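Local coordinates for protein VAL-1 (Chlorella virus, PDB 3GNE) that is an alginate lyase of polysaccharide lyase family 14, which cleaves the glycosidic bonds of alginate, probably by beta-elimination, at residues 152-155 with 156-159. Numbering follows the deposited sequence.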
loop_
_atom_site.group_PDB
_atom_site.type_symbol
_atom_site.label_atom_id
_atom_site.label_comp_id
_atom_site.label_asym_id
_atom_site.label_seq_id
_atom_site.Cartn_x
_atom_site.Cartn_y
_atom_site.Cartn_z
ATOM N N PHE A 152 -9.396 -10.383 2.408
ATOM C CA PHE A 152 -8.571 -11.052 3.421
ATOM C C PHE A 152 -8.914 -10.612 4.829
ATOM O O PHE A 152 -8.166 -10.966 5.756
ATOM C CB PHE A 152 -7.063 -10.961 3.181
ATOM C CG PHE A 152 -6.593 -11.279 1.785
ATOM C CD1 PHE A 152 -7.186 -12.284 1.038
ATOM C CD2 PHE A 152 -5.520 -10.546 1.240
ATOM C CE1 PHE A 152 -6.732 -12.559 -0.235
ATOM C CE2 PHE A 152 -5.056 -10.841 -0.036
ATOM C CZ PHE A 152 -5.655 -11.848 -0.763
ATOM N N GLN A 153 -10.039 -9.924 5.038
ATOM C CA GLN A 153 -10.306 -9.499 6.409
ATOM C C GLN A 153 -10.364 -10.642 7.426
ATOM O O GLN A 153 -9.934 -10.489 8.561
ATOM C CB GLN A 153 -11.621 -8.732 6.443
ATOM C CG GLN A 153 -11.687 -7.939 7.756
ATOM C CD GLN A 153 -13.028 -7.217 7.796
ATOM O OE1 GLN A 153 -14.089 -7.875 7.834
ATOM N NE2 GLN A 153 -12.923 -5.911 7.811
ATOM N N ASP A 154 -10.837 -11.827 7.023
ATOM C CA ASP A 154 -10.898 -12.922 7.983
ATOM C C ASP A 154 -9.582 -13.645 8.170
ATOM O O ASP A 154 -9.491 -14.536 9.016
ATOM C CB ASP A 154 -11.993 -13.917 7.543
ATOM C CG ASP A 154 -13.415 -13.447 7.849
ATOM O OD1 ASP A 154 -13.535 -12.486 8.640
ATOM O OD2 ASP A 154 -14.366 -14.054 7.282
ATOM N N ASP A 155 -8.561 -13.310 7.396
ATOM C CA ASP A 155 -7.307 -14.033 7.444
ATOM C C ASP A 155 -6.281 -13.292 8.274
ATOM O O ASP A 155 -5.299 -13.941 8.667
ATOM C CB ASP A 155 -6.776 -14.235 6.011
ATOM C CG ASP A 155 -7.758 -14.922 5.080
ATOM O OD1 ASP A 155 -8.218 -16.005 5.487
ATOM O OD2 ASP A 155 -8.014 -14.366 3.996
ATOM N N PHE A 156 -6.471 -12.018 8.570
ATOM C CA PHE A 156 -5.431 -11.251 9.234
ATOM C C PHE A 156 -5.995 -10.486 10.409
ATOM O O PHE A 156 -5.528 -9.407 10.732
ATOM C CB PHE A 156 -4.763 -10.254 8.259
ATOM C CG PHE A 156 -3.990 -10.950 7.132
ATOM C CD1 PHE A 156 -4.409 -10.813 5.827
ATOM C CD2 PHE A 156 -2.875 -11.717 7.388
ATOM C CE1 PHE A 156 -3.739 -11.401 4.760
ATOM C CE2 PHE A 156 -2.167 -12.312 6.364
ATOM C CZ PHE A 156 -2.608 -12.153 5.051
ATOM N N LYS A 157 -7.032 -11.031 11.065
ATOM C CA LYS A 157 -7.538 -10.322 12.243
ATOM C C LYS A 157 -6.409 -10.203 13.273
ATOM O O LYS A 157 -5.648 -11.144 13.531
ATOM C CB LYS A 157 -8.785 -10.971 12.857
ATOM C CG LYS A 157 -10.025 -10.973 11.976
ATOM C CD LYS A 157 -11.321 -11.379 12.663
ATOM C CE LYS A 157 -12.384 -11.719 11.579
ATOM N NZ LYS A 157 -12.559 -10.507 10.709
ATOM N N ASN A 158 -6.297 -9.029 13.870
ATOM C CA ASN A 158 -5.295 -8.712 14.874
ATOM C C ASN A 158 -3.903 -9.166 14.469
ATOM O O ASN A 158 -3.068 -9.534 15.301
ATOM C CB ASN A 158 -5.762 -9.358 16.189
ATOM C CG ASN A 158 -4.939 -8.871 17.356
ATOM O OD1 ASN A 158 -4.739 -7.657 17.539
ATOM N ND2 ASN A 158 -4.461 -9.847 18.127
ATOM N N ALA A 159 -3.611 -9.122 13.173
ATOM C CA ALA A 159 -2.305 -9.600 12.721
ATOM C C ALA A 159 -1.180 -8.658 13.142
ATOM O O ALA A 159 -0.039 -9.086 13.335
ATOM C CB ALA A 159 -2.297 -9.776 11.199
HETATM O O HOH W 1 -7.757 -13.984 11.123
#
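Phe-152 and Phe-156 run alongside each other in the same direction on the inner side of a short turn in the loop between strands 149-151 and 166-173. Their contact is apolar: CB of Phe-152 meets CE1 of Phe-156 at 3.7 Å, reaching that ring at its edge, near its plane. CB of Asp-155 sits over one face of the Phe-156 ring, displaced from the ring centre. Large hydrocarbon rings suit this side because Val-190 touches both of them, Leu-199 touches Phe-152 and Val-192 touches Phe-156; the turn thus packs on strands 186-192 and 195-202 of this antiparallel beta-sheet protein of the concanavalin clan.

Backbone bonds shape the turn. The carbonyl O of Phe-152 accepts the N-H of Asp-155 at 2.9 Å, closing a type I beta turn with Gln-153 and Asp-154 at its corners, while a second, weak bond comes to it from Phe-156 N at 3.4 Å, bent to 125°. A water bridges Asp-154 and Lys-157, donating to Asp-154 O at 2.8 Å and accepting from Lys-157 N at 3.0 Å.

The polar pairing lies on the exposed side. In the conformer described, one of two, NZ of Lys-157 forms a salt bridge with OD1 of Asp-154 at 3.0 Å, meeting the oxygen nearly along its C-O axis. A long, flexible lysine suits the place: its chain runs extended to CE, then bends (chi4 -58°), turning the ammonium back over the turn. NZ of Lys-157 also makes a weak bond to Gln-153 O at 3.4 Å.

The two sides of the turn thus divide the chemistry: aromatic packing faces the strands, whereas in this conformer the ammonium pairs with a carboxylate and only weakly with a carbonyl at the surface, where solvent probably screens the charge pair.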